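Local coordinates for protein transcriptional repressor PadR (Bacillus cereus, PDB 6JYI) that probably binds DNA as a dimeric PadR-family transcriptional repressor, through a winged helix-turn-helix domain in each subunit, at residues L50-L53 with E54-K58; V149-I152 with S153-G157; R99-F102 with L103-Y107. All coordinates share one frame; numbering follows the deposited sequence.

Interaction 1 of 3, residues L50-L53 with E54-K58; sequences LRQL and ENEGK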
ATOM      1  N   LEU A  50       2.492 -21.335   3.868  1.00 27.43           N
ATOM      2  CA  LEU A  50       2.617 -22.598   3.163  1.00 27.09           C
ATOM      3  C   LEU A  50       2.319 -23.774   4.108  1.00 28.43           C
ATOM      4  O   LEU A  50       1.525 -24.662   3.784  1.00 28.16           O
ATOM      5  CB  LEU A  50       4.014 -22.733   2.547  1.00 26.92           C
ATOM      6  CG  LEU A  50       4.297 -21.840   1.341  1.00 26.21           C
ATOM      7  CD1 LEU A  50       5.799 -21.739   1.049  1.00 29.10           C
ATOM      8  CD2 LEU A  50       3.522 -22.358   0.141  1.00 24.25           C
ATOM      9  N   ARG A  51       2.869 -23.732   5.313  1.00 30.48           N
ATOM     10  CA  ARG A  51       2.715 -24.836   6.272  1.00 32.35           C
ATOM     11  C   ARG A  51       1.244 -24.958   6.693  1.00 31.84           C
ATOM     12  O   ARG A  51       0.721 -26.060   6.833  1.00 31.73           O
ATOM     13  CB  ARG A  51       3.623 -24.622   7.496  1.00 34.97           C
ATOM     14  CG  ARG A  51       3.346 -25.549   8.705  1.00 41.59           C
ATOM     15  CD  ARG A  51       3.160 -27.066   8.379  1.00 48.72           C
ATOM     16  NE  ARG A  51       4.164 -27.646   7.478  1.00 52.96           N
ATOM     17  CZ  ARG A  51       5.454 -27.832   7.785  1.00 58.22           C
ATOM     18  NH1 ARG A  51       5.938 -27.449   8.970  1.00 60.75           N
ATOM     19  NH2 ARG A  51       6.280 -28.383   6.888  1.00 58.61           N
ATOM     20  N   GLN A  52       0.575 -23.825   6.858  1.00 31.01           N
ATOM     21  CA  GLN A  52      -0.828 -23.832   7.267  1.00 30.75           C
ATOM     22  C   GLN A  52      -1.725 -24.390   6.150  1.00 28.87           C
ATOM     23  O   GLN A  52      -2.647 -25.204   6.390  1.00 28.71           O
ATOM     24  CB  GLN A  52      -1.279 -22.430   7.656  1.00 30.05           C
ATOM     25  CG  GLN A  52      -2.755 -22.375   8.179  1.00 31.74           C
ATOM     26  CD  GLN A  52      -2.998 -23.315   9.342  1.00 33.92           C
ATOM     27  OE1 GLN A  52      -2.130 -23.489  10.208  1.00 35.49           O
ATOM     28  NE2 GLN A  52      -4.189 -23.936   9.381  1.00 36.55           N
ATOM     29  N   LEU A  53      -1.433 -23.965   4.933  1.00 26.60           N
ATOM     30  CA  LEU A  53      -2.193 -24.420   3.771  1.00 26.11           C
ATOM     31  C   LEU A  53      -1.973 -25.934   3.610  1.00 26.91           C
ATOM     32  O   LEU A  53      -2.903 -26.664   3.279  1.00 28.45           O
ATOM     33  CB  LEU A  53      -1.790 -23.638   2.519  1.00 25.33           C
ATOM     34  CG  LEU A  53      -2.239 -22.176   2.497  1.00 24.81           C
ATOM     35  CD1 LEU A  53      -1.548 -21.467   1.349  1.00 25.72           C
ATOM     36  CD2 LEU A  53      -3.806 -22.043   2.373  1.00 24.46           C
ATOM     37  N   GLU A  54      -0.777 -26.415   3.873  1.00 27.80           N
ATOM     38  CA  GLU A  54      -0.527 -27.857   3.776  1.00 29.84           C
ATOM     39  C   GLU A  54      -1.284 -28.574   4.891  1.00 31.64           C
ATOM     40  O   GLU A  54      -1.887 -29.630   4.687  1.00 31.47           O
ATOM     41  CB  GLU A  54       0.922 -28.173   4.025  1.00 32.18           C
ATOM     42  CG  GLU A  54       1.904 -27.671   3.022  1.00 35.35           C
ATOM     43  CD  GLU A  54       3.306 -27.993   3.514  1.00 40.87           C
ATOM     44  OE1 GLU A  54       3.640 -29.193   3.526  1.00 39.03           O
ATOM     45  OE2 GLU A  54       4.014 -27.050   3.940  1.00 44.57           O
ATOM     46  N   ASN A  55      -1.215 -28.011   6.094  1.00 32.62           N
ATOM     47  CA  ASN A  55      -1.899 -28.639   7.243  1.00 35.44           C
ATOM     48  C   ASN A  55      -3.401 -28.774   6.975  1.00 34.77           C
ATOM     49  O   ASN A  55      -4.047 -29.706   7.464  1.00 36.29           O
ATOM     50  CB  ASN A  55      -1.703 -27.812   8.517  1.00 36.18           C
ATOM     51  CG  ASN A  55      -0.321 -27.964   9.117  1.00 39.50           C
ATOM     52  OD1 ASN A  55      -0.006 -27.306  10.117  1.00 45.82           O
ATOM     53  ND2 ASN A  55       0.503 -28.833   8.544  1.00 40.00           N
ATOM     54  N   GLU A  56      -3.964 -27.818   6.259  1.00 32.62           N
ATOM     55  CA  GLU A  56      -5.410 -27.850   5.939  1.00 33.48           C
ATOM     56  C   GLU A  56      -5.752 -28.613   4.680  1.00 33.52           C
ATOM     57  O   GLU A  56      -6.922 -28.710   4.335  1.00 34.36           O
ATOM     58  CB  GLU A  56      -5.979 -26.442   5.755  1.00 32.53           C
ATOM     59  CG  GLU A  56      -5.923 -25.559   6.969  1.00 34.31           C
ATOM     60  CD  GLU A  56      -6.442 -24.165   6.675  1.00 37.08           C
ATOM     61  OE1 GLU A  56      -7.201 -24.003   5.691  1.00 38.06           O
ATOM     62  OE2 GLU A  56      -6.091 -23.234   7.422  1.00 37.42           O
ATOM     63  N   GLY A  57      -4.751 -29.061   3.926  1.00 32.53           N
ATOM     64  CA  GLY A  57      -5.024 -29.803   2.708  1.00 31.88           C
ATOM     65  C   GLY A  57      -5.274 -28.964   1.471  1.00 29.61           C
ATOM     66  O   GLY A  57      -5.764 -29.480   0.479  1.00 28.95           O
ATOM     67  N   LYS A  58      -4.922 -27.686   1.522  1.00 28.80           N
ATOM     68  CA  LYS A  58      -5.154 -26.759   0.392  1.00 26.89           C
ATOM     69  C   LYS A  58      -4.021 -26.863  -0.631  1.00 26.12           C
ATOM     70  O   LYS A  58      -4.196 -26.528  -1.809  1.00 25.81           O
ATOM     71  CB  LYS A  58      -5.214 -25.320   0.836  1.00 26.98           C
ATOM     72  CG  LYS A  58      -6.207 -24.952   1.892  1.00 29.43           C
ATOM     73  CD  LYS A  58      -7.558 -25.441   1.588  1.00 32.62           C
ATOM     74  CE  LYS A  58      -8.572 -24.586   2.377  1.00 34.10           C
ATOM     75  NZ  LYS A  58      -9.329 -25.419   3.167  1.00 35.49           N
TER
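Gln52 and Glu56 meet one helical turn apart, where NE2 of Gln52 donates to OE2 of Glu56 over 2.8 Å. The bond is nearly straight, at 172°, lies in the plane of the Gln52 amide and uses the anti lone pair of the acceptor, with the amide and carboxylate planes 61° apart. Gln52 gets there by bending: CG lies opposite the backbone N, and a turn at chi2 (55°) swings the amide forward along the helix, toward the extended Glu56. OE1 of Glu56 forms salt bridges with Arg10 of helix 8-19 and, at 3.6 Å, with NZ of Lys58.

On the solvent-facing side Arg51 makes a loose salt bridge, its NE 3.6 Å from OE2 of Glu54, while its CD packs against ND2 of Asn55. Below these side chains the last helical turn closes. Glu54, Asn55 and Glu56 donate their backbone N-H groups to the carbonyls four residues back, and Gly57, with positive phi, ends the helix in a Schellman motif. Lys58 N reaches back to Leu53 O at 2.9 Å, and Gly57 N to Glu54 O at 3.0 Å. Leu50 and Leu53 face the interior, both packing on Val13 and Ile59; CD2 of Leu53 also lies 3.8 Å from CG of Lys58.

Helix 46-55, third of the winged helix-turn-helix and so probably the DNA-recognition helix, as in relatives, is thus finished and turned into strand 59-64 of the wing. Glu56, shared between an amide and two cations, probably stays ionised, and its charge ties this helix end to helix 8-19.

Interaction 2 of 3, residues V149-I152 with S153-G157; sequences VEEI and SLDVG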
ATOM      1  N   VAL A 149      -5.116  -8.867 -19.389  1.00 23.34           N
ATOM      2  CA  VAL A 149      -5.563  -8.524 -18.026  1.00 22.17           C
ATOM      3  C   VAL A 149      -4.377  -8.520 -17.033  1.00 22.30           C
ATOM      4  O   VAL A 149      -4.316  -7.680 -16.149  1.00 21.23           O
ATOM      5  CB  VAL A 149      -6.679  -9.422 -17.523  1.00 22.44           C
ATOM      6  CG1 VAL A 149      -6.266 -10.879 -17.555  1.00 22.65           C
ATOM      7  CG2 VAL A 149      -7.148  -8.993 -16.099  1.00 20.22           C
ATOM      8  N   GLU A 150      -3.472  -9.478 -17.180  1.00 22.00           N
ATOM      9  CA  GLU A 150      -2.249  -9.530 -16.344  1.00 23.76           C
ATOM     10  C   GLU A 150      -1.388  -8.291 -16.523  1.00 24.39           C
ATOM     11  O   GLU A 150      -0.749  -7.817 -15.585  1.00 26.76           O
ATOM     12  CB  GLU A 150      -1.428 -10.770 -16.662  1.00 24.23           C
ATOM     13  CG  GLU A 150      -2.149 -12.072 -16.270  1.00 24.16           C
ATOM     14  CD  GLU A 150      -1.383 -13.316 -16.681  1.00 28.65           C
ATOM     15  OE1 GLU A 150      -0.801 -13.293 -17.793  1.00 27.94           O
ATOM     16  OE2 GLU A 150      -1.431 -14.333 -15.922  1.00 30.28           O
ATOM     17  N   GLU A 151      -1.354  -7.765 -17.729  1.00 24.15           N
ATOM     18  CA  GLU A 151      -0.581  -6.583 -17.995  1.00 25.52           C
ATOM     19  C   GLU A 151      -1.157  -5.348 -17.264  1.00 25.87           C
ATOM     20  O   GLU A 151      -0.418  -4.401 -16.997  1.00 24.92           O
ATOM     21  CB  GLU A 151      -0.504  -6.344 -19.512  1.00 26.27           C
ATOM     22  CG  GLU A 151       0.246  -5.111 -19.942  1.00 30.91           C
ATOM     23  CD  GLU A 151       1.747  -5.306 -20.093  1.00 35.06           C
ATOM     24  OE1 GLU A 151       2.174  -6.470 -20.238  1.00 35.77           O
ATOM     25  OE2 GLU A 151       2.484  -4.267 -20.116  1.00 37.24           O
ATOM     26  N   ILE A 152      -2.469  -5.350 -16.937  1.00 25.99           N
ATOM     27  CA  ILE A 152      -3.048  -4.190 -16.208  1.00 25.12           C
ATOM     28  C   ILE A 152      -2.311  -3.948 -14.880  1.00 25.52           C
ATOM     29  O   ILE A 152      -1.976  -2.802 -14.569  1.00 24.99           O
ATOM     30  CB  ILE A 152      -4.575  -4.313 -16.001  1.00 24.73           C
ATOM     31  CG1 ILE A 152      -5.270  -4.434 -17.353  1.00 24.03           C
ATOM     32  CG2 ILE A 152      -5.157  -3.109 -15.162  1.00 24.23           C
ATOM     33  CD1 ILE A 152      -6.774  -4.728 -17.288  1.00 26.45           C
ATOM     34  N   SER A 153      -2.004  -4.997 -14.126  1.00 25.46           N
ATOM     35  CA  SER A 153      -1.307  -4.802 -12.834  1.00 26.69           C
ATOM     36  C   SER A 153       0.017  -4.108 -13.018  1.00 27.29           C
ATOM     37  O   SER A 153       0.343  -3.185 -12.279  1.00 27.99           O
ATOM     38  CB  SER A 153      -1.146  -6.112 -12.004  1.00 27.01           C
ATOM     39  OG  SER A 153      -0.351  -7.087 -12.629  1.00 31.05           O
ATOM     40  N   LEU A 154       0.788  -4.534 -14.020  1.00 26.38           N
ATOM     41  CA  LEU A 154       2.042  -3.874 -14.355  1.00 26.41           C
ATOM     42  C   LEU A 154       1.857  -2.433 -14.757  1.00 26.94           C
ATOM     43  O   LEU A 154       2.538  -1.531 -14.221  1.00 26.88           O
ATOM     44  CB  LEU A 154       2.751  -4.619 -15.496  1.00 26.55           C
ATOM     45  CG  LEU A 154       4.011  -4.039 -16.108  1.00 28.05           C
ATOM     46  CD1 LEU A 154       5.106  -3.863 -15.034  1.00 31.02           C
ATOM     47  CD2 LEU A 154       4.486  -4.927 -17.314  1.00 27.28           C
ATOM     48  N   ASP A 155       0.990  -2.205 -15.739  1.00 27.25           N
ATOM     49  CA  ASP A 155       0.871  -0.864 -16.331  1.00 27.87           C
ATOM     50  C   ASP A 155       0.279   0.134 -15.336  1.00 27.77           C
ATOM     51  O   ASP A 155       0.646   1.296 -15.339  1.00 27.19           O
ATOM     52  CB  ASP A 155       0.012  -0.895 -17.572  1.00 27.96           C
ATOM     53  CG  ASP A 155       0.668  -1.656 -18.711  1.00 30.19           C
ATOM     54  OD1 ASP A 155       1.790  -2.165 -18.517  1.00 31.69           O
ATOM     55  OD2 ASP A 155       0.049  -1.732 -19.781  1.00 31.28           O
ATOM     56  N   VAL A 156      -0.633  -0.316 -14.491  1.00 27.60           N
ATOM     57  CA  VAL A 156      -1.171   0.583 -13.463  1.00 27.56           C
ATOM     58  C   VAL A 156      -0.072   0.978 -12.479  1.00 29.34           C
ATOM     59  O   VAL A 156       0.103   2.175 -12.130  1.00 28.32           O
ATOM     60  CB  VAL A 156      -2.418  -0.008 -12.788  1.00 27.87           C
ATOM     61  CG1 VAL A 156      -2.903   0.856 -11.622  1.00 28.23           C
ATOM     62  CG2 VAL A 156      -3.545  -0.131 -13.819  1.00 25.74           C
ATOM     63  N   GLY A 157       0.739  -0.000 -12.094  1.00 29.37           N
ATOM     64  CA  GLY A 157       1.846   0.258 -11.198  1.00 30.75           C
ATOM     65  C   GLY A 157       2.851   1.224 -11.727  1.00 31.90           C
ATOM     66  O   GLY A 157       3.213   2.182 -11.034  1.00 34.15           O
TER
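Ile152 and Val156 stand side by side on one face of helix 148-175, pointing the same way, with their CG2 methyls 3.6 Å apart. The Ile152 CG2 branch is the one beside its own carbonyl carbon, which places it next to the following turn; Ile152 also packs on Leu168 of the second subunit. Val156 N donates to Ile152 O at 2.8 Å.

Glu151 has a bent chain. Its CG is anti to the backbone N (chi1 178°), and a bend at chi2 of 86° carries the carboxylate along the helix toward Asp155, whose OD1 sits 2.7 Å from OE2 of Glu151. The two carboxylate planes are turned 71° apart. CD2 of Leu154 rests 3.5 Å from OE2 of Glu151, while Leu154 itself leans on Leu135 and Tyr139 of helix 114-142.

OG of Ser153 lies 3.1 Å from Glu150 O and hydrogen-bonds with Tyr139 OH of helix 114-142.

Two acidic oxygens this close suggest that one carboxyl group probably holds a proton and shares it. Lys171 of the second subunit, in a salt bridge with OD2 of Asp155, would offset the remaining negative charge at the dimer interface.

Interaction 3 of 3, residues R99-F102 with L103-Y107; sequences RSDF and LMRMY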
ATOM      1  N   ARG A  99       0.728   2.185   3.512  1.00 31.01           N
ATOM      2  CA  ARG A  99       1.505   2.812   4.587  1.00 31.39           C
ATOM      3  C   ARG A  99       2.712   3.428   3.941  1.00 31.06           C
ATOM      4  O   ARG A  99       3.619   2.705   3.539  1.00 32.78           O
ATOM      5  CB  ARG A  99       1.951   1.811   5.660  1.00 33.01           C
ATOM      6  CG  ARG A  99       2.784   2.460   6.777  1.00 36.56           C
ATOM      7  CD  ARG A  99       2.981   1.595   8.010  1.00 44.34           C
ATOM      8  NE  ARG A  99       4.008   0.569   7.833  1.00 48.50           N
ATOM      9  CZ  ARG A  99       3.787  -0.746   7.685  1.00 54.54           C
ATOM     10  NH1 ARG A  99       2.551  -1.259   7.673  1.00 56.17           N
ATOM     11  NH2 ARG A  99       4.824  -1.577   7.530  1.00 54.54           N
ATOM     12  N   SER A 100       2.731   4.760   3.839  1.00 30.23           N
ATOM     13  CA  SER A 100       3.880   5.480   3.323  1.00 29.49           C
ATOM     14  C   SER A 100       4.475   6.364   4.411  1.00 29.64           C
ATOM     15  O   SER A 100       3.970   7.466   4.673  1.00 29.66           O
ATOM     16  CB  SER A 100       3.472   6.347   2.133  1.00 30.17           C
ATOM     17  OG  SER A 100       4.580   7.079   1.645  1.00 28.77           O
ATOM     18  N   ASP A 101       5.549   5.878   5.021  1.00 29.52           N
ATOM     19  CA  ASP A 101       6.367   6.627   5.973  1.00 30.33           C
ATOM     20  C   ASP A 101       6.855   7.943   5.342  1.00 30.94           C
ATOM     21  O   ASP A 101       6.834   8.993   5.993  1.00 29.50           O
ATOM     22  CB  ASP A 101       7.546   5.748   6.389  1.00 31.39           C
ATOM     23  CG  ASP A 101       8.340   6.302   7.542  1.00 31.34           C
ATOM     24  OD1 ASP A 101       7.867   7.170   8.295  1.00 33.72           O
ATOM     25  OD2 ASP A 101       9.473   5.841   7.698  1.00 34.73           O
ATOM     26  N   PHE A 102       7.278   7.876   4.075  1.00 31.32           N
ATOM     27  CA  PHE A 102       7.696   9.073   3.347  1.00 31.91           C
ATOM     28  C   PHE A 102       6.622  10.192   3.285  1.00 31.54           C
ATOM     29  O   PHE A 102       6.934  11.349   3.528  1.00 30.68           O
ATOM     30  CB  PHE A 102       8.122   8.726   1.926  1.00 32.48           C
ATOM     31  CG  PHE A 102       8.325   9.936   1.056  1.00 33.07           C
ATOM     32  CD1 PHE A 102       9.466  10.721   1.187  1.00 36.26           C
ATOM     33  CD2 PHE A 102       7.372  10.293   0.098  1.00 32.36           C
ATOM     34  CE1 PHE A 102       9.649  11.841   0.380  1.00 37.97           C
ATOM     35  CE2 PHE A 102       7.549  11.411  -0.705  1.00 34.86           C
ATOM     36  CZ  PHE A 102       8.686  12.192  -0.560  1.00 36.60           C
ATOM     37  N   LEU A 103       5.381   9.863   2.934  1.00 30.20           N
ATOM     38  CA  LEU A 103       4.351  10.887   2.895  1.00 30.26           C
ATOM     39  C   LEU A 103       4.051  11.464   4.290  1.00 30.60           C
ATOM     40  O   LEU A 103       3.703  12.638   4.394  1.00 29.35           O
ATOM     41  CB  LEU A 103       3.086  10.413   2.196  1.00 29.31           C
ATOM     42  CG  LEU A 103       3.262  10.144   0.690  1.00 30.25           C
ATOM     43  CD1 LEU A 103       2.002   9.526   0.058  1.00 30.86           C
ATOM     44  CD2 LEU A 103       3.662  11.419  -0.032  1.00 29.20           C
HETATM   45  N   MSE A 104       4.203  10.656   5.344  1.00 29.84           N
HETATM   46  CA  MSE A 104       3.998  11.155   6.710  1.00 29.77           C
HETATM   47  C   MSE A 104       5.149  12.078   7.120  1.00 31.39           C
HETATM   48  O   MSE A 104       4.924  13.073   7.808  1.00 30.97           O
HETATM   49  CB  MSE A 104       3.892   9.977   7.676  1.00 29.09           C
HETATM   50  CG  MSE A 104       3.513  10.343   9.078  1.00 30.42           C
HETATM   51 SE   MSE A 104       1.690  11.067   9.211  1.00 32.91          SE
HETATM   52  CE  MSE A 104       0.701   9.486   8.748  1.00 31.20           C
ATOM     53  N   ARG A 105       6.364  11.779   6.655  1.00 32.28           N
ATOM     54  CA  ARG A 105       7.517  12.669   6.905  1.00 34.09           C
ATOM     55  C   ARG A 105       7.263  14.021   6.247  1.00 34.74           C
ATOM     56  O   ARG A 105       7.517  15.066   6.861  1.00 35.35           O
ATOM     57  CB  ARG A 105       8.820  12.104   6.369  1.00 35.07           C
ATOM     58  CG  ARG A 105       9.238  10.736   6.899  1.00 35.80           C
ATOM     59  CD  ARG A 105       9.493  10.668   8.405  1.00 36.40           C
ATOM     60  NE  ARG A 105       9.870   9.289   8.755  1.00 33.67           N
ATOM     61  CZ  ARG A 105      11.074   8.859   9.123  1.00 35.60           C
ATOM     62  NH1 ARG A 105      12.114   9.686   9.257  1.00 37.38           N
ATOM     63  NH2 ARG A 105      11.239   7.561   9.378  1.00 37.51           N
HETATM   64  N   MSE A 106       6.748  13.998   5.011  1.00 33.57           N
HETATM   65  CA  MSE A 106       6.392  15.234   4.334  1.00 34.04           C
HETATM   66  C   MSE A 106       5.280  15.948   5.104  1.00 33.21           C
HETATM   67  O   MSE A 106       5.338  17.162   5.285  1.00 33.72           O
HETATM   68  CB  MSE A 106       5.937  15.010   2.902  1.00 33.41           C
HETATM   69  CG  MSE A 106       6.962  14.394   2.005  1.00 35.56           C
HETATM   70 SE   MSE A 106       8.523  15.500   1.732  1.00 39.74          SE
HETATM   71  CE  MSE A 106       9.771  14.504   2.840  1.00 41.40           C
ATOM     72  N   TYR A 107       4.303  15.195   5.610  1.00 30.66           N
ATOM     73  CA  TYR A 107       3.225  15.806   6.376  1.00 30.59           C
ATOM     74  C   TYR A 107       3.763  16.561   7.623  1.00 31.14           C
ATOM     75  O   TYR A 107       3.305  17.653   7.951  1.00 29.87           O
ATOM     76  CB  TYR A 107       2.152  14.778   6.749  1.00 29.17           C
ATOM     77  CG  TYR A 107       0.954  15.426   7.362  1.00 30.83           C
ATOM     78  CD1 TYR A 107      -0.013  16.063   6.569  1.00 35.27           C
ATOM     79  CD2 TYR A 107       0.814  15.489   8.736  1.00 32.31           C
ATOM     80  CE1 TYR A 107      -1.105  16.720   7.167  1.00 34.16           C
ATOM     81  CE2 TYR A 107      -0.239  16.128   9.318  1.00 33.45           C
ATOM     82  CZ  TYR A 107      -1.212  16.713   8.534  1.00 36.05           C
ATOM     83  OH  TYR A 107      -2.257  17.337   9.162  1.00 41.61           O
TER
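With chi1 at 170°, the ring of Phe102 swings along the helix toward Met106, a selenomethionine that folds at chi2 to lay its chain across the ring. CG of Met106 sits over one face, 4.1 Å from the Phe102 ring centroid, as a CH-pi contact. SE of Met106 approaches the Phe102 ring centroid obliquely at 4.7 Å, a Met-aromatic contact, and its terminal CE touches CE1 of Phe102 at 3.6 Å.

Arg105 bends at its own chi2 and grips Asp101 side-on with two nitrogens. NE of Arg105 donates to OD1 of Asp101 at 3.0 Å in the guanidinium plane, yet from above the carboxylate plane. The second bond, NH2 of Arg105 to OD2 of Asp101 on the syn side, is more bent, with OD2 off the guanidinium plane. On the second subunit, Glu94 N bonds OD2 of Asp101 and Thr91 O bonds NH1 of Arg105.

At the helix start Ser100 is the N-cap: its OG accepts from Leu103 N at 3.2 Å and also bonds Asp96 of the second subunit. Asp101's charge in the first turn would interact favourably with the helix dipole, and the ion pair, whose charges would largely offset each other, sits where the subunits meet.

Overall arrangement
All three contacts are local, each within or at an end of a single helix, and none touches another. Interaction 1 belongs to the N-terminal winged helix-turn-helix region; interactions 2 and 3 lie further along the chain, and both touch the second subunit. Interactions 1 and 3 sit on opposite sides of the chain's centre, their centres about 37 Å apart. Interactions 2 and 3 are nearer, their centres about 25 Å apart and nearest atoms about 13 Å within one chain, and are joined across the dimer: Ile152 packs on Met106 of the second subunit, and Ser153 on its Tyr107. Interaction 1, untouched by the second subunit, lies about 19 Å from interaction 2 at nearest atoms.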